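Local coordinates for N-terminal acetyltransferase-like protein (Chaetomium thermophilum, PDB 5NNP) that probably serves as the TPR-repeat auxiliary subunit of an N-terminal acetyltransferase A complex, at residues A560-V564 with F661-I665; F680-I684 with Q712-L716; L716-V720 with L739-P743. All blocks are in the same frame, centred on the assembly; numbering follows the deposited sequence.

Overall arrangement
Contacts 1 and 2 are buried, whereas contact 3 lies partly at the surface near the C-terminal end of the model. Contact 1 is purely apolar packing between two steeply crossed helices. Contact 2 joins helices 673-685 and 707-723, which run almost parallel, and adds a polar cluster of glutamate, glutamine and lysine to the packing of a single phenyl ring. Contacts 1 and 2 meet through V682, which packs on V564 and L662. Contact 3, with its centre about 9 Å from that of contact 2, uses the next turn of helix 707-723; L716 serves both, and a long arginine lies over a leucine and meets the C-terminal proline at its edge.

Contact 1 of 3, residues A560-V564 with F661-I665; sequences ALDAV and FLNYI
F661 carries its ring carbon CG anti to its carbonyl carbon (chi1 -63°), which turns the phenyl ring toward A563 of segment 560-564. I665 has the same choice at CG1 (chi1 -61°) and an extended chain beyond that brings CD1 up against the backbone of A560 and L561. The ring offers one face to A563: A563 CB stands almost over the centre, 3.6 Å from the centroid of the F661 ring, a CH-pi contact. I665 CD1 settles 3.7 Å from A560 C, while A560 CB packs alongside the same branch. V564 passes F661 in the opposite direction, and its CG2 branch lies 3.9 Å from F661 CB and 4.0 Å from L662 CB. Small alanines thus meet the large side chains where the local axes of segments 560-564 and 661-665, on helices 554-572 and 654-668, run 134° apart in direction and approach to 9.3 Å. This is helix-on-helix packing inside the alpha-helical array of the auxiliary subunit family, and an unmodelled insert separates the two helices in sequence. H511 meets the F661 ring edge-to-face, and Y510 of helix 503-523 touches A563. On the flank toward helix 673-685, L561 and V564 rest on A678.

Contact 2 of 3, residues F680-I684 with Q712-L716; sequences FEVYI and QAAKL
The phenyl ring of F680 has Q712 over one face: Q712 CB lies 3.7 Å from the ring centroid, displaced toward the rim, in a CH-pi contact. From there the glutamine side chain runs back along the ring, the two sliding past each other in opposite directions, with amide and ring planes 29° apart. At the ring's edge, L716 CB lies in its plane, 3.8 Å from F680 CZ, and the K715 CE methylene approaches near the plane too. F680 reaches this place because CG is anti to its backbone N (chi1 -179°), which sends the ring straight across to the other helix.

The Q712 amide ends at E681. Its NE2 hydrogen-bonds to E681 OE2 at 2.5 Å, nearly straight and within the amide plane, but meets the carboxylate on the anti side and well out of its plane. Q712 NE2 also bonds to I677 O, so two acceptors fix the amide's rotation. K715 NZ comes in across the carboxylate and forms a salt bridge, 3.3 Å from K715 NZ to E681 OE1, whose hydrogen bonds are weak; R685 also pairs with OE1, and these positive charges would probably favour an ionised glutamate. One turn along from F680, I684 CG2 packs 3.8 Å from L716 CD1.

The two segments run 10° from parallel with axes 11.8 Å apart, as alternate helices do in TPR-like helical arrays. Helix 689-702 comes between them in sequence, and its L696 touches both F680 and L716. Helices 554-572 and 654-668 cover V682 on another side.

Contact 3 of 3, residues L716-V720 with L739-P743; sequences LRKIV and LVGVP
The C-terminal end of the model folds back on the last long helices here: residues 739-743, which begin on L739 of helix 729-739 and run on to the last modelled residue, pack on the 716-720 turn of helix 707-723. R717 and L739 carry most of the contact. The arginine chain leaves the helix with CG anti to the carbonyl carbon (chi1 -71°) and stays extended to NE, which lays it across L739, with R717 CG 3.7 Å from L739 CD2. Farther out the guanidinium places one face over the leucine, L739 CD1 lying 4.3 Å above its plane and over its centre. V740 CA and P743 CA sit at the guanidinium edge, in its plane, and the proline ring crosses the group obliquely.

R717 NH2 also lies near L739 O, but the angle does not make a hydrogen bond. Helices 707-723 and 729-739 follow each other through a short connection, consistent with the helical hairpins of TPR-like arrays, and L739 packs against the side chains of helix 707-723. Its CD1 meets L716 CD2 at 3.9 Å, and its other methyl, CD2, approaches V720 CG2 at 4.3 Å. L693 of helix 689-702 packs on L739 as well, bringing helix 689-702 into the same packing. P743 touches A713, one turn back along helix 707-723.

Contact 1 of 3, residues A560-V564 with F661-I665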
ATOM      1  N   ALA A 560       5.202   1.972 -15.170  1.00 31.79           N
ATOM      2  CA  ALA A 560       6.019   3.139 -15.501  1.00 39.11           C
ATOM      3  C   ALA A 560       7.200   2.764 -16.387  1.00 42.66           C
ATOM      4  O   ALA A 560       7.559   3.502 -17.307  1.00 45.31           O
ATOM      5  CB  ALA A 560       6.511   3.828 -14.242  1.00 41.91           C
ATOM      6  N   LEU A 561       7.809   1.617 -16.123  1.00 34.10           N
ATOM      7  CA  LEU A 561       8.907   1.184 -16.974  1.00 41.53           C
ATOM      8  C   LEU A 561       8.383   0.785 -18.358  1.00 48.27           C
ATOM      9  O   LEU A 561       9.086   0.928 -19.350  1.00 47.21           O
ATOM     10  CB  LEU A 561       9.675   0.037 -16.329  1.00 41.65           C
ATOM     11  CG  LEU A 561      10.825  -0.538 -17.156  1.00 48.12           C
ATOM     12  CD1 LEU A 561      11.854   0.516 -17.565  1.00 41.97           C
ATOM     13  CD2 LEU A 561      11.493  -1.630 -16.362  1.00 49.14           C
ATOM     14  N   ASP A 562       7.143   0.301 -18.425  1.00 47.60           N
ATOM     15  CA  ASP A 562       6.508   0.034 -19.719  1.00 40.99           C
ATOM     16  C   ASP A 562       6.382   1.320 -20.537  1.00 36.89           C
ATOM     17  O   ASP A 562       6.845   1.385 -21.669  1.00 39.10           O
ATOM     18  CB  ASP A 562       5.119  -0.599 -19.558  1.00 41.17           C
ATOM     19  CG  ASP A 562       5.156  -1.987 -18.924  1.00 41.80           C
ATOM     20  OD1 ASP A 562       6.236  -2.605 -18.805  1.00 39.84           O
ATOM     21  OD2 ASP A 562       4.077  -2.473 -18.541  1.00 40.10           O
ATOM     22  N   ALA A 563       5.734   2.333 -19.968  1.00 40.68           N
ATOM     23  CA  ALA A 563       5.628   3.648 -20.618  1.00 45.91           C
ATOM     24  C   ALA A 563       6.977   4.150 -21.168  1.00 45.92           C
ATOM     25  O   ALA A 563       7.066   4.566 -22.316  1.00 44.95           O
ATOM     26  CB  ALA A 563       5.045   4.685 -19.643  1.00 37.36           C
ATOM     27  N   VAL A 564       8.021   4.107 -20.348  1.00 42.73           N
ATOM     28  CA  VAL A 564       9.305   4.672 -20.740  1.00 51.62           C
ATOM     29  C   VAL A 564       9.894   3.895 -21.918  1.00 61.12           C
ATOM     30  O   VAL A 564      10.383   4.488 -22.880  1.00 66.10           O
ATOM     31  CB  VAL A 564      10.295   4.699 -19.550  1.00 48.75           C
ATOM     32  CG1 VAL A 564      11.717   4.909 -20.031  1.00 43.17           C
ATOM     33  CG2 VAL A 564       9.892   5.798 -18.553  1.00 42.96           C
ATOM     34  N   PHE A 661       7.123   9.793 -15.899  1.00 32.34           N
ATOM     35  CA  PHE A 661       7.244   8.393 -15.499  1.00 35.11           C
ATOM     36  C   PHE A 661       8.639   8.073 -14.962  1.00 43.26           C
ATOM     37  O   PHE A 661       8.792   7.438 -13.911  1.00 43.63           O
ATOM     38  CB  PHE A 661       6.939   7.465 -16.669  1.00 37.58           C
ATOM     39  CG  PHE A 661       5.532   7.572 -17.199  1.00 39.86           C
ATOM     40  CD1 PHE A 661       5.219   8.471 -18.205  1.00 39.62           C
ATOM     41  CD2 PHE A 661       4.533   6.742 -16.712  1.00 35.92           C
ATOM     42  CE1 PHE A 661       3.929   8.553 -18.705  1.00 40.48           C
ATOM     43  CE2 PHE A 661       3.244   6.818 -17.205  1.00 36.09           C
ATOM     44  CZ  PHE A 661       2.938   7.722 -18.204  1.00 35.59           C
ATOM     45  N   LEU A 662       9.652   8.517 -15.701  1.00 45.56           N
ATOM     46  CA  LEU A 662      11.043   8.205 -15.407  1.00 39.94           C
ATOM     47  C   LEU A 662      11.536   8.838 -14.101  1.00 39.24           C
ATOM     48  O   LEU A 662      12.203   8.179 -13.301  1.00 37.69           O
ATOM     49  CB  LEU A 662      11.925   8.656 -16.569  1.00 42.80           C
ATOM     50  CG  LEU A 662      13.416   8.415 -16.370  1.00 37.15           C
ATOM     51  CD1 LEU A 662      13.676   6.919 -16.270  1.00 37.15           C
ATOM     52  CD2 LEU A 662      14.224   9.072 -17.491  1.00 39.33           C
ATOM     53  N   ASN A 663      11.216  10.113 -13.898  1.00 33.01           N
ATOM     54  CA  ASN A 663      11.577  10.828 -12.672  1.00 32.31           C
ATOM     55  C   ASN A 663      11.208  10.084 -11.390  1.00 36.31           C
ATOM     56  O   ASN A 663      11.996  10.012 -10.445  1.00 40.58           O
ATOM     57  CB  ASN A 663      10.917  12.208 -12.636  1.00 35.60           C
ATOM     58  CG  ASN A 663      11.457  13.158 -13.695  1.00 47.59           C
ATOM     59  OD1 ASN A 663      12.598  13.035 -14.165  1.00 55.62           O
ATOM     60  ND2 ASN A 663      10.633  14.128 -14.067  1.00 51.32           N
ATOM     61  N   TYR A 664      10.004   9.531 -11.350  1.00 34.17           N
ATOM     62  CA  TYR A 664       9.592   8.748 -10.189  1.00 35.14           C
ATOM     63  C   TYR A 664      10.368   7.454 -10.107  1.00 37.65           C
ATOM     64  O   TYR A 664      10.657   6.965  -9.016  1.00 43.53           O
ATOM     65  CB  TYR A 664       8.105   8.437 -10.238  1.00 32.49           C
ATOM     66  CG  TYR A 664       7.217   9.593  -9.879  1.00 40.14           C
ATOM     67  CD1 TYR A 664       7.631  10.554  -8.962  1.00 38.94           C
ATOM     68  CD2 TYR A 664       5.953   9.718 -10.441  1.00 40.99           C
ATOM     69  CE1 TYR A 664       6.813  11.608  -8.619  1.00 30.10           C
ATOM     70  CE2 TYR A 664       5.135  10.764 -10.107  1.00 43.45           C
ATOM     71  CZ  TYR A 664       5.573  11.707  -9.192  1.00 35.61           C
ATOM     72  OH  TYR A 664       4.756  12.743  -8.842  1.00 42.09           O
ATOM     73  N   ILE A 665      10.673   6.882 -11.268  1.00 35.97           N
ATOM     74  CA  ILE A 665      11.403   5.628 -11.311  1.00 36.72           C
ATOM     75  C   ILE A 665      12.767   5.803 -10.686  1.00 34.30           C
ATOM     76  O   ILE A 665      13.142   5.065  -9.788  1.00 36.31           O
ATOM     77  CB  ILE A 665      11.568   5.112 -12.744  1.00 43.13           C
ATOM     78  CG1 ILE A 665      10.199   4.845 -13.373  1.00 40.82           C
ATOM     79  CG2 ILE A 665      12.426   3.859 -12.763  1.00 40.49           C
ATOM     80  CD1 ILE A 665      10.265   4.125 -14.718  1.00 36.01           C
TER

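Contact 2 of 3, residues F680-I684 with Q712-L716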
ATOM      1  N   PHE A 680      19.269   5.740 -18.889  1.00 51.44           N
ATOM      2  CA  PHE A 680      20.412   6.007 -19.741  1.00 53.82           C
ATOM      3  C   PHE A 680      19.987   6.193 -21.201  1.00 56.79           C
ATOM      4  O   PHE A 680      20.360   7.176 -21.850  1.00 62.74           O
ATOM      5  CB  PHE A 680      21.434   4.884 -19.637  1.00 57.96           C
ATOM      6  CG  PHE A 680      22.655   5.113 -20.476  1.00 57.16           C
ATOM      7  CD1 PHE A 680      22.664   4.759 -21.815  1.00 59.48           C
ATOM      8  CD2 PHE A 680      23.784   5.700 -19.937  1.00 54.72           C
ATOM      9  CE1 PHE A 680      23.774   4.979 -22.598  1.00 58.75           C
ATOM     10  CE2 PHE A 680      24.897   5.918 -20.714  1.00 64.35           C
ATOM     11  CZ  PHE A 680      24.894   5.557 -22.048  1.00 61.20           C
ATOM     12  N   GLU A 681      19.190   5.254 -21.700  1.00 53.43           N
ATOM     13  CA  GLU A 681      18.670   5.326 -23.063  1.00 54.85           C
ATOM     14  C   GLU A 681      17.906   6.627 -23.351  1.00 52.78           C
ATOM     15  O   GLU A 681      18.045   7.199 -24.436  1.00 58.40           O
ATOM     16  CB  GLU A 681      17.769   4.121 -23.341  1.00 54.68           C
ATOM     17  CG  GLU A 681      18.453   2.793 -23.127  1.00 52.14           C
ATOM     18  CD  GLU A 681      19.633   2.597 -24.044  1.00 64.39           C
ATOM     19  OE1 GLU A 681      19.701   3.288 -25.081  1.00 69.25           O
ATOM     20  OE2 GLU A 681      20.492   1.751 -23.726  1.00 67.58           O
ATOM     21  N   VAL A 682      17.110   7.090 -22.384  1.00 49.46           N
ATOM     22  CA  VAL A 682      16.360   8.345 -22.520  1.00 48.36           C
ATOM     23  C   VAL A 682      17.252   9.583 -22.575  1.00 64.12           C
ATOM     24  O   VAL A 682      17.035  10.465 -23.410  1.00 70.34           O
ATOM     25  CB  VAL A 682      15.363   8.545 -21.366  1.00 57.03           C
ATOM     26  CG1 VAL A 682      14.823   9.978 -21.357  1.00 47.25           C
ATOM     27  CG2 VAL A 682      14.227   7.531 -21.451  1.00 52.77           C
ATOM     28  N   TYR A 683      18.258   9.647 -21.704  1.00 57.85           N
ATOM     29  CA  TYR A 683      19.117  10.833 -21.618  1.00 59.92           C
ATOM     30  C   TYR A 683      20.141  11.003 -22.749  1.00 64.81           C
ATOM     31  O   TYR A 683      20.433  12.138 -23.139  1.00 67.99           O
ATOM     32  CB  TYR A 683      19.851  10.851 -20.281  1.00 58.09           C
ATOM     33  CG  TYR A 683      18.947  11.174 -19.117  1.00 56.16           C
ATOM     34  CD1 TYR A 683      18.063  12.237 -19.178  1.00 59.47           C
ATOM     35  CD2 TYR A 683      18.969  10.407 -17.963  1.00 47.82           C
ATOM     36  CE1 TYR A 683      17.235  12.539 -18.117  1.00 57.18           C
ATOM     37  CE2 TYR A 683      18.146  10.699 -16.901  1.00 53.42           C
ATOM     38  CZ  TYR A 683      17.280  11.766 -16.984  1.00 54.91           C
ATOM     39  OH  TYR A 683      16.458  12.061 -15.925  1.00 51.31           O
ATOM     40  N   ILE A 684      20.702   9.917 -23.279  1.00 64.14           N
ATOM     41  CA  ILE A 684      21.617  10.092 -24.415  1.00 76.58           C
ATOM     42  C   ILE A 684      20.862  10.673 -25.605  1.00 78.58           C
ATOM     43  O   ILE A 684      21.387  11.517 -26.339  1.00 79.38           O
ATOM     44  CB  ILE A 684      22.305   8.786 -24.855  1.00 73.94           C
ATOM     45  CG1 ILE A 684      21.309   7.636 -24.868  1.00 70.98           C
ATOM     46  CG2 ILE A 684      23.472   8.465 -23.946  1.00 80.09           C
ATOM     47  CD1 ILE A 684      21.959   6.301 -25.042  1.00 71.50           C
ATOM     48  N   GLN A 712      26.167   0.154 -22.814  1.00 68.68           N
ATOM     49  CA  GLN A 712      25.919   1.584 -22.668  1.00 66.01           C
ATOM     50  C   GLN A 712      27.191   2.341 -22.278  1.00 72.33           C
ATOM     51  O   GLN A 712      27.392   3.477 -22.704  1.00 75.93           O
ATOM     52  CB  GLN A 712      24.811   1.832 -21.637  1.00 65.71           C
ATOM     53  CG  GLN A 712      23.430   1.332 -22.077  1.00 63.33           C
ATOM     54  CD  GLN A 712      22.402   1.375 -20.956  1.00 63.83           C
ATOM     55  OE1 GLN A 712      22.758   1.333 -19.781  1.00 67.70           O
ATOM     56  NE2 GLN A 712      21.119   1.456 -21.317  1.00 56.44           N
ATOM     57  N   ALA A 713      28.051   1.713 -21.478  1.00 74.21           N
ATOM     58  CA  ALA A 713      29.330   2.319 -21.103  1.00 72.67           C
ATOM     59  C   ALA A 713      30.184   2.574 -22.346  1.00 79.47           C
ATOM     60  O   ALA A 713      30.755   3.655 -22.525  1.00 82.71           O
ATOM     61  CB  ALA A 713      30.075   1.427 -20.115  1.00 67.68           C
ATOM     62  N   ALA A 714      30.252   1.571 -23.212  1.00 78.24           N
ATOM     63  CA  ALA A 714      31.004   1.690 -24.447  1.00 76.19           C
ATOM     64  C   ALA A 714      30.332   2.655 -25.421  1.00 76.07           C
ATOM     65  O   ALA A 714      31.008   3.376 -26.153  1.00 80.79           O
ATOM     66  CB  ALA A 714      31.178   0.319 -25.089  1.00 78.34           C
ATOM     67  N   LYS A 715      29.005   2.661 -25.437  1.00 75.58           N
ATOM     68  CA  LYS A 715      28.264   3.522 -26.360  1.00 80.09           C
ATOM     69  C   LYS A 715      28.429   4.992 -25.972  1.00 82.56           C
ATOM     70  O   LYS A 715      28.485   5.875 -26.828  1.00 82.43           O
ATOM     71  CB  LYS A 715      26.777   3.129 -26.387  1.00 74.36           C
ATOM     72  CG  LYS A 715      25.953   3.777 -27.502  1.00 78.65           C
ATOM     73  CD  LYS A 715      24.612   3.053 -27.695  1.00 85.82           C
ATOM     74  CE  LYS A 715      23.779   3.027 -26.404  1.00 83.08           C
ATOM     75  NZ  LYS A 715      22.492   2.258 -26.505  1.00 79.23           N
ATOM     76  N   LEU A 716      28.523   5.244 -24.672  1.00 77.84           N
ATOM     77  CA  LEU A 716      28.647   6.605 -24.169  1.00 81.34           C
ATOM     78  C   LEU A 716      29.989   7.207 -24.547  1.00 83.54           C
ATOM     79  O   LEU A 716      30.069   8.345 -25.008  1.00 86.61           O
ATOM     80  CB  LEU A 716      28.478   6.626 -22.649  1.00 77.39           C
ATOM     81  CG  LEU A 716      28.270   7.959 -21.932  1.00 74.43           C
ATOM     82  CD1 LEU A 716      26.904   8.559 -22.257  1.00 67.80           C
ATOM     83  CD2 LEU A 716      28.418   7.748 -20.435  1.00 75.55           C
TER

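Contact 3 of 3, residues L716-V720 with L739-P743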
ATOM      1  N   LEU A 716      28.523   5.244 -24.672  1.00 77.84           N
ATOM      2  CA  LEU A 716      28.647   6.605 -24.169  1.00 81.34           C
ATOM      3  C   LEU A 716      29.989   7.207 -24.547  1.00 83.54           C
ATOM      4  O   LEU A 716      30.069   8.345 -25.008  1.00 86.61           O
ATOM      5  CB  LEU A 716      28.478   6.626 -22.649  1.00 77.39           C
ATOM      6  CG  LEU A 716      28.270   7.959 -21.932  1.00 74.43           C
ATOM      7  CD1 LEU A 716      26.904   8.559 -22.257  1.00 67.80           C
ATOM      8  CD2 LEU A 716      28.418   7.748 -20.435  1.00 75.55           C
ATOM      9  N   ARG A 717      31.045   6.434 -24.350  1.00 80.97           N
ATOM     10  CA  ARG A 717      32.389   6.933 -24.579  1.00 89.34           C
ATOM     11  C   ARG A 717      32.611   7.432 -26.009  1.00 91.90           C
ATOM     12  O   ARG A 717      33.348   8.394 -26.222  1.00 93.13           O
ATOM     13  CB  ARG A 717      33.408   5.853 -24.234  1.00 92.18           C
ATOM     14  CG  ARG A 717      33.533   5.584 -22.741  1.00 91.27           C
ATOM     15  CD  ARG A 717      34.861   4.913 -22.444  1.00 95.59           C
ATOM     16  NE  ARG A 717      35.291   5.104 -21.063  1.00 98.53           N
ATOM     17  CZ  ARG A 717      34.939   4.310 -20.059  1.00 98.05           C
ATOM     18  NH1 ARG A 717      34.142   3.270 -20.282  1.00 94.47           N
ATOM     19  NH2 ARG A 717      35.385   4.559 -18.832  1.00 97.06           N
ATOM     20  N   LYS A 718      31.972   6.787 -26.982  1.00 93.89           N
ATOM     21  CA  LYS A 718      32.049   7.239 -28.371  1.00 98.38           C
ATOM     22  C   LYS A 718      31.420   8.627 -28.537  1.00 97.79           C
ATOM     23  O   LYS A 718      31.996   9.509 -29.181  1.00104.37           O
ATOM     24  CB  LYS A 718      31.368   6.236 -29.314  1.00 98.50           C
ATOM     25  CG  LYS A 718      31.301   6.700 -30.773  1.00101.53           C
ATOM     26  CD  LYS A 718      30.531   5.724 -31.654  1.00103.35           C
ATOM     27  CE  LYS A 718      30.392   6.259 -33.072  1.00105.79           C
ATOM     28  NZ  LYS A 718      31.705   6.656 -33.651  1.00109.39           N
ATOM     29  N   ILE A 719      30.238   8.807 -27.949  1.00 89.66           N
ATOM     30  CA  ILE A 719      29.489  10.056 -28.044  1.00 87.78           C
ATOM     31  C   ILE A 719      30.256  11.207 -27.409  1.00 90.64           C
ATOM     32  O   ILE A 719      30.317  12.307 -27.962  1.00 95.72           O
ATOM     33  CB  ILE A 719      28.103   9.924 -27.369  1.00 82.84           C
ATOM     34  CG1 ILE A 719      27.331   8.761 -27.989  1.00 88.04           C
ATOM     35  CG2 ILE A 719      27.306  11.212 -27.496  1.00 80.01           C
ATOM     36  CD1 ILE A 719      27.384   8.742 -29.522  1.00 91.90           C
ATOM     37  N   VAL A 720      30.846  10.936 -26.249  1.00 88.57           N
ATOM     38  CA  VAL A 720      31.656  11.908 -25.517  1.00 88.69           C
ATOM     39  C   VAL A 720      32.868  12.417 -26.322  1.00 98.67           C
ATOM     40  O   VAL A 720      33.118  13.623 -26.401  1.00 96.55           O
ATOM     41  CB  VAL A 720      32.158  11.304 -24.192  1.00 80.84           C
ATOM     42  CG1 VAL A 720      32.963  12.325 -23.419  1.00 85.65           C
ATOM     43  CG2 VAL A 720      30.992  10.796 -23.362  1.00 73.27           C
ATOM     44  N   LEU A 739      33.954   9.417 -15.754  1.00 82.78           N
ATOM     45  CA  LEU A 739      33.758   8.331 -16.703  1.00 91.23           C
ATOM     46  C   LEU A 739      34.824   7.246 -16.536  1.00109.63           C
ATOM     47  O   LEU A 739      34.531   6.054 -16.648  1.00111.59           O
ATOM     48  CB  LEU A 739      33.772   8.866 -18.131  1.00 83.40           C
ATOM     49  CG  LEU A 739      33.392   7.880 -19.228  1.00 79.57           C
ATOM     50  CD1 LEU A 739      32.012   7.308 -18.971  1.00 74.71           C
ATOM     51  CD2 LEU A 739      33.436   8.574 -20.567  1.00 84.84           C
ATOM     52  N   VAL A 740      36.059   7.670 -16.270  1.00121.96           N
ATOM     53  CA  VAL A 740      37.180   6.752 -16.064  1.00125.96           C
ATOM     54  C   VAL A 740      36.971   5.826 -14.865  1.00126.23           C
ATOM     55  O   VAL A 740      37.498   4.709 -14.839  1.00130.28           O
ATOM     56  CB  VAL A 740      38.501   7.519 -15.855  1.00124.66           C
ATOM     57  CG1 VAL A 740      39.652   6.545 -15.681  1.00127.06           C
ATOM     58  CG2 VAL A 740      38.758   8.458 -17.019  1.00124.72           C
ATOM     59  N   GLY A 741      36.205   6.297 -13.883  1.00120.60           N
ATOM     60  CA  GLY A 741      35.970   5.560 -12.653  1.00119.11           C
ATOM     61  C   GLY A 741      35.595   4.106 -12.863  1.00123.10           C
ATOM     62  O   GLY A 741      36.296   3.205 -12.402  1.00121.04           O
ATOM     63  N   VAL A 742      34.495   3.873 -13.572  1.00126.88           N
ATOM     64  CA  VAL A 742      34.021   2.513 -13.803  1.00123.47           C
ATOM     65  C   VAL A 742      33.321   2.349 -15.152  1.00114.51           C
ATOM     66  O   VAL A 742      32.204   2.847 -15.363  1.00107.74           O
ATOM     67  CB  VAL A 742      33.068   2.058 -12.680  1.00123.13           C
ATOM     68  CG1 VAL A 742      32.025   3.139 -12.389  1.00118.33           C
ATOM     69  CG2 VAL A 742      32.409   0.731 -13.052  1.00123.04           C
ATOM     70  N   PRO A 743      33.987   1.634 -16.069  1.00109.25           N
ATOM     71  CA  PRO A 743      33.450   1.242 -17.373  1.00106.82           C
ATOM     72  C   PRO A 743      32.648  -0.059 -17.302  1.00 99.46           C
ATOM     73  O   PRO A 743      33.237  -1.141 -17.300  1.00 94.71           O
ATOM     74  CB  PRO A 743      34.708   1.062 -18.228  1.00113.08           C
ATOM     75  CG  PRO A 743      35.835   0.792 -17.235  1.00116.54           C
ATOM     76  CD  PRO A 743      35.325   1.071 -15.836  1.00112.31           C
TER